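Local coordinates for sortase (Actinomyces oris, PDB 5UTT), which is probably a class E sortase, a cysteine transpeptidase that cleaves the sorting signals of surface proteins and attaches them to the cell envelope, at residues Gln68-Gly71 with Asn75-Ile78; Pro130-Pro135 with Ile164-Phe169; Asp15-Met20 with Thr140-Thr145; Pro46-Thr51 with Leu56-Ala61. All blocks are in the same frame, centred on the assembly; numbering follows the deposited sequence.

Contact 1 of 4, residues Gln68-Gly71 with Asn75-Ile78; sequences QQLG and NFAI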
loop_
_atom_site.group_PDB
_atom_site.type_symbol
_atom_site.label_atom_id
_atom_site.label_comp_id
_atom_site.label_asym_id
_atom_site.label_seq_id
_atom_site.Cartn_x
_atom_site.Cartn_y
_atom_site.Cartn_z
ATOM N N GLN A 68 3.933 9.007 -6.604
ATOM C CA GLN A 68 3.434 10.131 -5.836
ATOM C C GLN A 68 3.452 9.871 -4.330
ATOM O O GLN A 68 3.614 8.716 -3.858
ATOM C CB GLN A 68 2.037 10.557 -6.319
ATOM C CG GLN A 68 2.081 11.273 -7.638
ATOM C CD GLN A 68 2.549 10.405 -8.761
ATOM O OE1 GLN A 68 1.909 9.406 -9.103
ATOM N NE2 GLN A 68 3.649 10.785 -9.374
ATOM N N GLN A 69 3.363 10.952 -3.561
ATOM C CA GLN A 69 3.356 10.847 -2.120
ATOM C C GLN A 69 1.968 10.424 -1.628
ATOM O O GLN A 69 0.950 10.551 -2.332
ATOM C CB GLN A 69 3.803 12.152 -1.458
ATOM C CG GLN A 69 5.121 12.723 -1.954
ATOM C CD GLN A 69 6.271 11.713 -1.942
ATOM O OE1 GLN A 69 6.401 10.882 -1.019
ATOM N NE2 GLN A 69 7.117 11.770 -2.978
ATOM N N LEU A 70 1.939 9.902 -0.405
ATOM C CA LEU A 70 0.699 9.473 0.213
ATOM C C LEU A 70 -0.271 10.653 0.376
ATOM O O LEU A 70 0.079 11.729 0.898
ATOM C CB LEU A 70 0.995 8.815 1.553
ATOM C CG LEU A 70 -0.193 8.299 2.348
ATOM C CD1 LEU A 70 -1.020 7.295 1.570
ATOM C CD2 LEU A 70 0.333 7.708 3.652
ATOM N N GLY A 71 -1.473 10.451 -0.135
ATOM C CA GLY A 71 -2.474 11.514 -0.185
ATOM C C GLY A 71 -2.468 12.373 -1.422
ATOM O O GLY A 71 -3.449 13.098 -1.655
ATOM N N ASN A 75 -0.541 8.178 -7.760
ATOM C CA ASN A 75 -0.467 6.784 -7.323
ATOM C C ASN A 75 0.675 6.571 -6.374
ATOM O O ASN A 75 1.796 6.789 -6.766
ATOM C CB ASN A 75 -0.270 5.914 -8.562
ATOM C CG ASN A 75 -0.447 4.422 -8.283
ATOM O OD1 ASN A 75 -0.788 4.009 -7.166
ATOM N ND2 ASN A 75 -0.248 3.614 -9.302
ATOM N N PHE A 76 0.354 6.250 -5.125
ATOM C CA PHE A 76 1.360 5.973 -4.068
ATOM C C PHE A 76 1.626 4.471 -4.134
ATOM O O PHE A 76 0.818 3.668 -3.657
ATOM C CB PHE A 76 0.823 6.405 -2.716
ATOM C CG PHE A 76 1.736 6.062 -1.548
ATOM C CD1 PHE A 76 2.830 6.855 -1.280
ATOM C CD2 PHE A 76 1.429 5.014 -0.690
ATOM C CE1 PHE A 76 3.676 6.564 -0.203
ATOM C CE2 PHE A 76 2.270 4.713 0.400
ATOM C CZ PHE A 76 3.376 5.486 0.632
ATOM N N ALA A 77 2.754 4.064 -4.683
ATOM C CA ALA A 77 2.935 2.663 -4.952
ATOM C C ALA A 77 3.967 2.115 -3.984
ATOM O O ALA A 77 4.987 2.781 -3.686
ATOM C CB ALA A 77 3.369 2.446 -6.376
ATOM N N ILE A 78 3.667 0.949 -3.467
ATOM C CA ILE A 78 4.593 0.302 -2.512
ATOM C C ILE A 78 4.845 -1.150 -2.860
ATOM O O ILE A 78 3.972 -1.904 -3.279
ATOM C CB ILE A 78 4.085 0.448 -1.050
ATOM C CG1 ILE A 78 2.707 -0.179 -0.889
ATOM C CG2 ILE A 78 4.111 1.916 -0.571
ATOM C CD1 ILE A 78 2.231 -0.210 0.538
#

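Contact 2 of 4, residues Pro130-Pro135 with Ile164-Phe169; sequences PVPNQP and IVHAKF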
loop_
_atom_site.group_PDB
_atom_site.type_symbol
_atom_site.label_atom_id
_atom_site.label_comp_id
_atom_site.label_asym_id
_atom_site.label_seq_id
_atom_site.Cartn_x
_atom_site.Cartn_y
_atom_site.Cartn_z
ATOM N N PRO A 130 0.858 7.200 -12.535
ATOM C CA PRO A 130 -0.020 8.077 -11.761
ATOM C C PRO A 130 -1.470 7.694 -11.891
ATOM O O PRO A 130 -2.162 7.657 -10.892
ATOM C CB PRO A 130 0.241 9.442 -12.372
ATOM C CG PRO A 130 1.662 9.372 -12.804
ATOM C CD PRO A 130 1.911 7.942 -13.237
ATOM N N VAL A 131 -1.908 7.405 -13.121
ATOM C CA VAL A 131 -3.169 6.743 -13.368
ATOM C C VAL A 131 -2.873 5.260 -13.658
ATOM O O VAL A 131 -2.243 4.955 -14.655
ATOM C CB VAL A 131 -3.945 7.359 -14.542
ATOM C CG1 VAL A 131 -5.287 6.655 -14.705
ATOM C CG2 VAL A 131 -4.126 8.833 -14.292
ATOM N N PRO A 132 -3.311 4.357 -12.760
ATOM C CA PRO A 132 -3.021 2.926 -12.897
ATOM C C PRO A 132 -3.346 2.383 -14.273
ATOM O O PRO A 132 -4.459 2.613 -14.776
ATOM C CB PRO A 132 -3.926 2.293 -11.840
ATOM C CG PRO A 132 -3.989 3.301 -10.773
ATOM C CD PRO A 132 -3.981 4.636 -11.482
ATOM N N ASN A 133 -2.353 1.729 -14.888
ATOM C CA ASN A 133 -2.469 1.103 -16.210
ATOM C C ASN A 133 -2.631 2.077 -17.387
ATOM O O ASN A 133 -2.965 1.629 -18.483
ATOM C CB ASN A 133 -3.645 0.121 -16.233
ATOM C CG ASN A 133 -3.527 -0.943 -15.184
ATOM O OD1 ASN A 133 -2.445 -1.387 -14.870
ATOM N ND2 ASN A 133 -4.652 -1.360 -14.649
ATOM N N GLN A 134 -2.406 3.381 -17.177
ATOM C CA GLN A 134 -2.568 4.382 -18.246
ATOM C C GLN A 134 -1.426 5.361 -18.164
ATOM O O GLN A 134 -1.555 6.419 -17.558
ATOM C CB GLN A 134 -3.889 5.120 -18.095
ATOM C CG GLN A 134 -5.093 4.213 -18.073
ATOM C CD GLN A 134 -6.384 4.988 -18.029
ATOM O OE1 GLN A 134 -6.502 6.057 -18.643
ATOM N NE2 GLN A 134 -7.364 4.472 -17.286
ATOM N N PRO A 135 -0.262 4.995 -18.722
ATOM C CA PRO A 135 0.902 5.853 -18.506
ATOM C C PRO A 135 0.803 7.256 -19.108
ATOM O O PRO A 135 1.488 8.155 -18.651
ATOM C CB PRO A 135 2.052 5.066 -19.149
ATOM C CG PRO A 135 1.400 4.116 -20.082
ATOM C CD PRO A 135 0.071 3.785 -19.491
ATOM N N ILE A 164 -0.362 -7.396 -8.422
ATOM C CA ILE A 164 -0.562 -5.963 -8.219
ATOM C C ILE A 164 -1.977 -5.741 -7.694
ATOM O O ILE A 164 -2.916 -6.261 -8.244
ATOM C CB ILE A 164 -0.484 -5.176 -9.528
ATOM C CG1 ILE A 164 0.744 -5.578 -10.346
ATOM C CG2 ILE A 164 -0.541 -3.661 -9.263
ATOM C CD1 ILE A 164 2.048 -5.276 -9.652
ATOM N N VAL A 165 -2.105 -4.982 -6.607
ATOM C CA VAL A 165 -3.433 -4.563 -6.112
ATOM C C VAL A 165 -3.564 -3.051 -6.178
ATOM O O VAL A 165 -2.742 -2.332 -5.646
ATOM C CB VAL A 165 -3.729 -5.056 -4.673
ATOM C CG1 VAL A 165 -5.066 -4.514 -4.118
ATOM C CG2 VAL A 165 -3.763 -6.549 -4.657
ATOM N N HIS A 166 -4.651 -2.596 -6.789
ATOM C CA HIS A 166 -4.979 -1.155 -6.797
ATOM C C HIS A 166 -6.149 -0.821 -5.851
ATOM O O HIS A 166 -7.132 -1.549 -5.809
ATOM C CB HIS A 166 -5.372 -0.712 -8.222
ATOM C CG HIS A 166 -4.250 -0.743 -9.203
ATOM N ND1 HIS A 166 -4.316 -1.409 -10.410
ATOM C CD2 HIS A 166 -2.994 -0.256 -9.115
ATOM C CE1 HIS A 166 -3.166 -1.273 -11.044
ATOM N NE2 HIS A 166 -2.343 -0.593 -10.270
ATOM N N ALA A 167 -6.037 0.281 -5.116
ATOM C CA ALA A 167 -7.094 0.759 -4.221
ATOM C C ALA A 167 -7.256 2.275 -4.386
ATOM O O ALA A 167 -6.285 3.022 -4.415
ATOM C CB ALA A 167 -6.838 0.377 -2.760
ATOM N N LYS A 168 -8.508 2.686 -4.576
ATOM C CA LYS A 168 -8.862 4.101 -4.723
ATOM C C LYS A 168 -9.202 4.737 -3.364
ATOM O O LYS A 168 -9.872 4.126 -2.535
ATOM C CB LYS A 168 -10.046 4.210 -5.685
ATOM C CG LYS A 168 -10.449 5.644 -5.992
ATOM C CD LYS A 168 -11.449 5.700 -7.148
ATOM C CE LYS A 168 -12.072 7.071 -7.224
ATOM N NZ LYS A 168 -12.901 7.284 -8.442
ATOM N N PHE A 169 -8.759 5.965 -3.156
ATOM C CA PHE A 169 -8.991 6.662 -1.901
ATOM C C PHE A 169 -10.471 6.743 -1.563
ATOM O O PHE A 169 -11.287 7.090 -2.460
ATOM C CB PHE A 169 -8.336 8.044 -1.958
ATOM C CG PHE A 169 -8.468 8.841 -0.687
ATOM C CD1 PHE A 169 -7.715 8.542 0.445
ATOM C CD2 PHE A 169 -9.359 9.873 -0.616
ATOM C CE1 PHE A 169 -7.861 9.266 1.617
ATOM C CE2 PHE A 169 -9.505 10.597 0.532
ATOM C CZ PHE A 169 -8.769 10.289 1.656
#

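Contact 3 of 4, residues Asp15-Met20 with Thr140-Thr145; sequences DAPPVM and TDRYIT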
loop_
_atom_site.group_PDB
_atom_site.type_symbol
_atom_site.label_atom_id
_atom_site.label_comp_id
_atom_site.label_asym_id
_atom_site.label_seq_id
_atom_site.Cartn_x
_atom_site.Cartn_y
_atom_site.Cartn_z
ATOM N N ASP A 15 -13.341 15.248 1.970
ATOM C CA ASP A 15 -12.599 16.362 1.359
ATOM C C ASP A 15 -11.131 15.945 1.188
ATOM O O ASP A 15 -10.692 14.903 1.694
ATOM C CB ASP A 15 -12.709 17.649 2.201
ATOM C CG ASP A 15 -12.237 17.462 3.631
ATOM O OD1 ASP A 15 -12.131 16.313 4.095
ATOM O OD2 ASP A 15 -11.972 18.473 4.302
ATOM N N ALA A 16 -10.352 16.749 0.487
ATOM C CA ALA A 16 -9.016 16.277 0.174
ATOM C C ALA A 16 -8.229 15.990 1.466
ATOM O O ALA A 16 -8.270 16.756 2.436
ATOM C CB ALA A 16 -8.286 17.251 -0.731
ATOM N N PRO A 17 -7.516 14.864 1.477
ATOM C CA PRO A 17 -6.677 14.564 2.635
ATOM C C PRO A 17 -5.380 15.358 2.681
ATOM O O PRO A 17 -4.937 15.876 1.661
ATOM C CB PRO A 17 -6.355 13.094 2.441
ATOM C CG PRO A 17 -6.302 12.912 0.973
ATOM C CD PRO A 17 -7.407 13.845 0.431
ATOM N N PRO A 18 -4.721 15.389 3.860
ATOM C CA PRO A 18 -3.414 16.014 3.915
ATOM C C PRO A 18 -2.409 15.224 3.077
ATOM O O PRO A 18 -2.484 13.990 3.023
ATOM C CB PRO A 18 -3.052 15.980 5.405
ATOM C CG PRO A 18 -4.289 15.613 6.124
ATOM C CD PRO A 18 -5.153 14.865 5.163
ATOM N N VAL A 19 -1.483 15.926 2.425
ATOM C CA VAL A 19 -0.492 15.280 1.591
ATOM C C VAL A 19 0.759 15.087 2.423
ATOM O O VAL A 19 1.179 15.993 3.130
ATOM C CB VAL A 19 -0.175 16.084 0.326
ATOM C CG1 VAL A 19 0.897 15.378 -0.497
ATOM C CG2 VAL A 19 -1.438 16.246 -0.523
ATOM N N MET A 20 1.334 13.900 2.368
ATOM C CA MET A 20 2.614 13.684 3.052
ATOM C C MET A 20 3.747 14.344 2.264
ATOM O O MET A 20 3.789 14.270 1.041
ATOM C CB MET A 20 2.891 12.192 3.205
ATOM C CG MET A 20 1.904 11.430 4.064
ATOM S SD MET A 20 1.857 11.957 5.771
ATOM C CE MET A 20 3.305 11.126 6.423
ATOM N N THR A 140 -6.515 12.274 -11.704
ATOM C CA THR A 140 -7.523 12.990 -10.907
ATOM C C THR A 140 -7.771 12.423 -9.512
ATOM O O THR A 140 -8.053 13.187 -8.583
ATOM C CB THR A 140 -8.865 13.022 -11.642
ATOM O OG1 THR A 140 -8.654 13.662 -12.898
ATOM C CG2 THR A 140 -9.876 13.759 -10.836
ATOM N N ASP A 141 -7.638 11.094 -9.375
ATOM C CA ASP A 141 -7.935 10.399 -8.135
ATOM C C ASP A 141 -6.650 10.032 -7.391
ATOM O O ASP A 141 -5.565 10.227 -7.898
ATOM C CB ASP A 141 -8.730 9.133 -8.437
ATOM C CG ASP A 141 -10.135 9.434 -8.924
ATOM O OD1 ASP A 141 -10.746 10.392 -8.404
ATOM O OD2 ASP A 141 -10.633 8.696 -9.803
ATOM N N ARG A 142 -6.825 9.591 -6.166
ATOM C CA ARG A 142 -5.714 9.193 -5.322
ATOM C C ARG A 142 -5.772 7.678 -5.175
ATOM O O ARG A 142 -6.789 7.126 -4.715
ATOM C CB ARG A 142 -5.876 9.873 -3.985
ATOM C CG ARG A 142 -5.777 11.376 -4.006
ATOM C CD ARG A 142 -6.255 11.969 -2.695
ATOM N NE ARG A 142 -5.980 13.389 -2.688
ATOM C CZ ARG A 142 -6.722 14.309 -3.297
ATOM N NH1 ARG A 142 -7.849 13.971 -3.939
ATOM N NH2 ARG A 142 -6.340 15.584 -3.240
ATOM N N TYR A 143 -4.690 6.992 -5.578
ATOM C CA TYR A 143 -4.605 5.533 -5.456
ATOM C C TYR A 143 -3.456 5.140 -4.561
ATOM O O TYR A 143 -2.497 5.920 -4.363
ATOM C CB TYR A 143 -4.359 4.852 -6.799
ATOM C CG TYR A 143 -5.581 4.667 -7.643
ATOM C CD1 TYR A 143 -6.304 3.499 -7.579
ATOM C CD2 TYR A 143 -6.051 5.694 -8.441
ATOM C CE1 TYR A 143 -7.438 3.314 -8.339
ATOM C CE2 TYR A 143 -7.183 5.532 -9.212
ATOM C CZ TYR A 143 -7.886 4.334 -9.134
ATOM O OH TYR A 143 -9.020 4.112 -9.859
ATOM N N ILE A 144 -3.568 3.917 -4.068
ATOM C CA ILE A 144 -2.394 3.162 -3.511
ATOM C C ILE A 144 -2.250 1.928 -4.394
ATOM O O ILE A 144 -3.247 1.400 -4.892
ATOM C CB ILE A 144 -2.519 2.833 -1.997
ATOM C CG1 ILE A 144 -1.176 2.291 -1.407
ATOM C CG2 ILE A 144 -3.585 1.790 -1.686
ATOM C CD1 ILE A 144 -1.137 2.101 0.080
ATOM N N THR A 145 -1.012 1.458 -4.567
ATOM C CA THR A 145 -0.767 0.280 -5.337
ATOM C C THR A 145 0.174 -0.571 -4.505
ATOM O O THR A 145 1.174 -0.059 -4.040
ATOM C CB THR A 145 -0.119 0.584 -6.697
ATOM O OG1 THR A 145 -1.056 1.339 -7.508
ATOM C CG2 THR A 145 0.168 -0.678 -7.455
HETATM O O HOH W 1 -4.978 15.373 -0.910
#

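Contact 4 of 4, residues Pro46-Thr51 with Leu56-Ala61; sequences PIMEGT and LDQAAA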
loop_
_atom_site.group_PDB
_atom_site.type_symbol
_atom_site.label_atom_id
_atom_site.label_comp_id
_atom_site.label_asym_id
_atom_site.label_seq_id
_atom_site.Cartn_x
_atom_site.Cartn_y
_atom_site.Cartn_z
ATOM N N PRO A 46 5.578 -1.548 8.623
ATOM C CA PRO A 46 6.069 -0.171 8.345
ATOM C C PRO A 46 6.200 0.047 6.847
ATOM O O PRO A 46 6.490 -0.898 6.104
ATOM C CB PRO A 46 7.460 -0.125 9.004
ATOM C CG PRO A 46 7.556 -1.391 9.761
ATOM C CD PRO A 46 6.650 -2.386 9.185
ATOM N N ILE A 47 5.899 1.280 6.414
ATOM C CA ILE A 47 6.176 1.738 5.094
ATOM C C ILE A 47 7.330 2.723 5.101
ATOM O O ILE A 47 7.275 3.762 5.786
ATOM C CB ILE A 47 4.943 2.441 4.467
ATOM C CG1 ILE A 47 3.704 1.522 4.521
ATOM C CG2 ILE A 47 5.268 2.787 3.024
ATOM C CD1 ILE A 47 2.380 2.261 4.210
ATOM N N MET A 48 8.340 2.434 4.300
ATOM C CA MET A 48 9.544 3.295 4.214
ATOM C C MET A 48 9.813 3.771 2.807
ATOM O O MET A 48 9.422 3.106 1.846
ATOM C CB MET A 48 10.782 2.568 4.798
ATOM C CG MET A 48 10.672 2.315 6.260
ATOM S SD MET A 48 11.972 1.157 6.736
ATOM C CE MET A 48 11.387 0.658 8.337
ATOM N N GLU A 49 10.490 4.905 2.659
ATOM C CA GLU A 49 10.898 5.380 1.348
ATOM C C GLU A 49 11.926 4.450 0.715
ATOM O O GLU A 49 12.908 4.065 1.357
ATOM C CB GLU A 49 11.407 6.819 1.450
ATOM C CG GLU A 49 11.837 7.456 0.141
ATOM C CD GLU A 49 10.683 7.827 -0.779
ATOM O OE1 GLU A 49 9.499 7.549 -0.448
ATOM O OE2 GLU A 49 10.985 8.360 -1.851
ATOM N N GLY A 50 11.715 4.067 -0.536
ATOM C CA GLY A 50 12.713 3.249 -1.264
ATOM C C GLY A 50 12.402 1.783 -1.315
ATOM O O GLY A 50 11.647 1.245 -0.460
ATOM N N THR A 51 12.935 1.107 -2.327
ATOM C CA THR A 51 12.525 -0.279 -2.592
ATOM C C THR A 51 13.690 -1.225 -2.655
ATOM O O THR A 51 13.522 -2.342 -3.113
ATOM C CB THR A 51 11.766 -0.450 -3.897
ATOM O OG1 THR A 51 12.572 0.018 -5.009
ATOM C CG2 THR A 51 10.411 0.292 -3.805
ATOM N N LEU A 56 13.108 -3.605 2.242
ATOM C CA LEU A 56 12.161 -4.694 2.198
ATOM C C LEU A 56 12.553 -5.855 3.144
ATOM O O LEU A 56 11.676 -6.573 3.618
ATOM C CB LEU A 56 12.033 -5.225 0.777
ATOM C CG LEU A 56 11.718 -4.221 -0.336
ATOM C CD1 LEU A 56 11.532 -4.900 -1.696
ATOM C CD2 LEU A 56 10.465 -3.542 0.099
ATOM N N ASP A 57 13.847 -6.016 3.422
ATOM C CA ASP A 57 14.286 -7.088 4.323
ATOM C C ASP A 57 13.943 -6.808 5.758
ATOM O O ASP A 57 13.961 -7.734 6.566
ATOM C CB ASP A 57 15.775 -7.340 4.210
ATOM C CG ASP A 57 16.146 -8.172 2.985
ATOM O OD1 ASP A 57 15.285 -8.445 2.117
ATOM O OD2 ASP A 57 17.339 -8.559 2.865
ATOM N N GLN A 58 13.626 -5.552 6.070
ATOM C CA GLN A 58 13.156 -5.158 7.393
ATOM C C GLN A 58 11.679 -5.550 7.639
ATOM O O GLN A 58 11.118 -5.163 8.648
ATOM C CB GLN A 58 13.309 -3.670 7.592
ATOM C CG GLN A 58 14.732 -3.150 7.522
ATOM C CD GLN A 58 14.806 -1.657 7.766
ATOM O OE1 GLN A 58 14.434 -1.172 8.841
ATOM N NE2 GLN A 58 15.281 -0.918 6.781
ATOM N N ALA A 59 11.073 -6.272 6.702
ATOM C CA ALA A 59 9.666 -6.718 6.775
ATOM C C ALA A 59 8.821 -5.458 6.716
ATOM O O ALA A 59 7.840 -5.321 7.461
ATOM C CB ALA A 59 9.373 -7.482 8.036
ATOM N N ALA A 60 9.308 -4.544 5.889
ATOM C CA ALA A 60 8.632 -3.242 5.607
ATOM C C ALA A 60 8.264 -3.122 4.159
ATOM O O ALA A 60 8.887 -3.708 3.276
ATOM C CB ALA A 60 9.551 -2.098 5.997
ATOM N N ALA A 61 7.214 -2.350 3.881
ATOM C CA ALA A 61 6.841 -2.024 2.548
ATOM C C ALA A 61 7.695 -0.849 2.109
ATOM O O ALA A 61 8.012 0.013 2.916
ATOM C CB ALA A 61 5.393 -1.652 2.515
#

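Contact 1 of 4, residues Gln68-Gly71 with Asn75-Ile78
Q68 and N75 fasten the loop that precedes strand 74-79 of the sortase β-barrel back onto the strand itself, so the chain doubles over within a few residues. Q68 grips the backbone of N75 at two points. Its own N donates to N75 O at 3.1 Å, a bent bond (141° at the hydrogen) whose donor stands above the carbonyl plane. In return, N75 N donates a hydrogen bond to Q68 OE1, also at 3.1 Å but straighter (158°), meeting a lone pair in the plane of the amide. The bend at chi2 (65°) curls the Q68 side chain round so that its carboxamide oxygen lies beside the strand and accepts from the N75 backbone. One residue on, the F76 ring meets the loop at one edge and over one face. Q68 O meets the ring edge, 3.3 Å from F76 CD1, and L70 N comes equally near that carbon. L70 CB lies over one face as a CH-pi contact, 3.8 Å above the ring plane and displaced toward the rim, while L70 CD1 reaches F76 CD2 at 4.0 Å. H63 stacks on the F76 ring and also hydrogen-bonds to Q68 O, tying the loop carbonyl to strand 61-63. The N75 amide turns away to T145 OG1 and A129 O. L70, buried, packs against Y110 and F112 of strand 108-120, while the backbone of F76 pairs with Y143 and T145 of strand 142-150.

Contact 2 of 4, residues Pro130-Pro135 with Ile164-Phe169
A type II β-turn from V131 to Q134, closed by Q134 N donating to V131 O at 3.0 Å, presents P132 and N133 at its corner to strand 161-174, with P132 CA 7.6 Å from H166 CA. P132 covers the imidazole of H166: its CB sits over the centre of the ring, 3.6 Å above the plane, in a CH-pi contact, and its CG lies 4.0 Å from H166 CD2. The turn belongs to the connection between strands 108-120 and 142-150, the β6/β7 loop of the sortase fold, which in sortases borders the substrate groove. N133 takes the second corner of the turn with a positive phi (68°) and comes to the rim of the same ring. Its OD1 lies near the ring plane, 3.9 Å from H166 CE1, and the amide and imidazole planes stand 74° apart. H166 extends off the strand with CG anti to its carbonyl carbon (chi1 -68°), which turns one face of the ring to P132. H166 NE2 is hydrogen-bonded to V127 O of the same loop, which would hold the imidazole's rotation. The backbone of N133 is bonded to E126, and H166 also touches T145 and E118 of the adjoining strands.

Contact 3 of 4, residues Asp15-Met20 with Thr140-Thr145
R142 reaches P17 by stretching out from its strand: CG stands opposite the carbonyl carbon (chi1 -65°), the chain runs extended from CG to NE, and a turn of chi4 to 80° swings the guanidinium broadside to the proline. P17 comes from the opposite direction and sets CD over one face of that group. This CD sits 3.4 Å above the guanidinium plane toward the rim, 3.5 Å from R142 NE, and P17 CG comes within 3.8 Å of R142 CD, so the proline overlaps both the flat group and the methylene before it. A16 extends the cover over the same face with its CA, and its CB touches R142 NH2 at 3.6 Å. A water links the two segments, donating to P17 O at 2.6 Å and accepting a weak bond from R142 NH2 at 2.7 Å. The direct polar partner of the arginine is G71 O, which takes a hydrogen bond from NE. P17 also packs on Y110 and W172, and P18 O bonds to Y110 OH, so this part of the N-terminal arm lies across the barrel near the start of strand 142-150. Chemically, the arginine meets the arm by apolar contact at its face and through a water bonded weakly to NH2; carbonyl oxygens, one direct and one through that water, would be expected to temper its positive charge.

Contact 4 of 4, residues Pro46-Thr51 with Leu56-Ala61
The M48 side chain crosses that of Q58 at about a right angle, with CE 3.6 Å from Q58 OE1 and SD 3.9 Å from Q58 NE2. Both side chains are extended beyond CG, so they meet at their far ends; the Q58 amide is held by a hydrogen bond from NE2 to D54 O. The M48 methyl also rests on A60, CE to CB 4.1 Å, and P46 CB approaches the same A60 methyl, CB to CB 4.2 Å. The backbones join in a parallel β-bridge between I47 and A61. A61 is gripped at both of its polar backbone atoms: its N donates to P46 O at 2.8 Å, and its O accepts from M48 N at the same distance, in a nearly straight bond (170°). I47 CG1 and A61 CB, 4.1 Å apart, lie on one face of the sheet, where I78 of strand 74-79 packs against both residues and F76 against I47. At the opposite end of the contact the chain spreads: L56 CD1 touches T51 O at 3.5 Å. A type I turn from L56 to A59 then reverses the chain, and A59, with a positive phi (66°), leads it back beside strand 45-49. Two parallel strands, 45-49 and 61-63, lying next to each other and joined through the short helix 53-56 form a compact β-α-β crossover, the β2-helix-β3 unit of the sortase barrel.

How the contacts relate
All four contacts reach one barrel sheet but at different depths. Contact 1 is the buried one; contacts 2, 3 and 4 are partly buried toward the surface. Contacts 1 and 3 meet where strands 74-79 and 142-150 pair, and contacts 2 and 3 share the pairing of 142-150 with 161-174, so contacts 1, 2 and 3 are linked through neighbouring strands; contacts 1 and 2 also touch at P130. Contact 4 touches contact 1 through I47, A61, F76 and I78, yet lies about 20 Å, centre to centre, from contacts 2 and 3. Contact 4 pairs two backbone hydrogen bonds with apolar packing; contact 1 adds a side-chain acceptor. Contacts 2 and 3 instead rest on prolines covering flat nitrogenous groups, with a water added in contact 3.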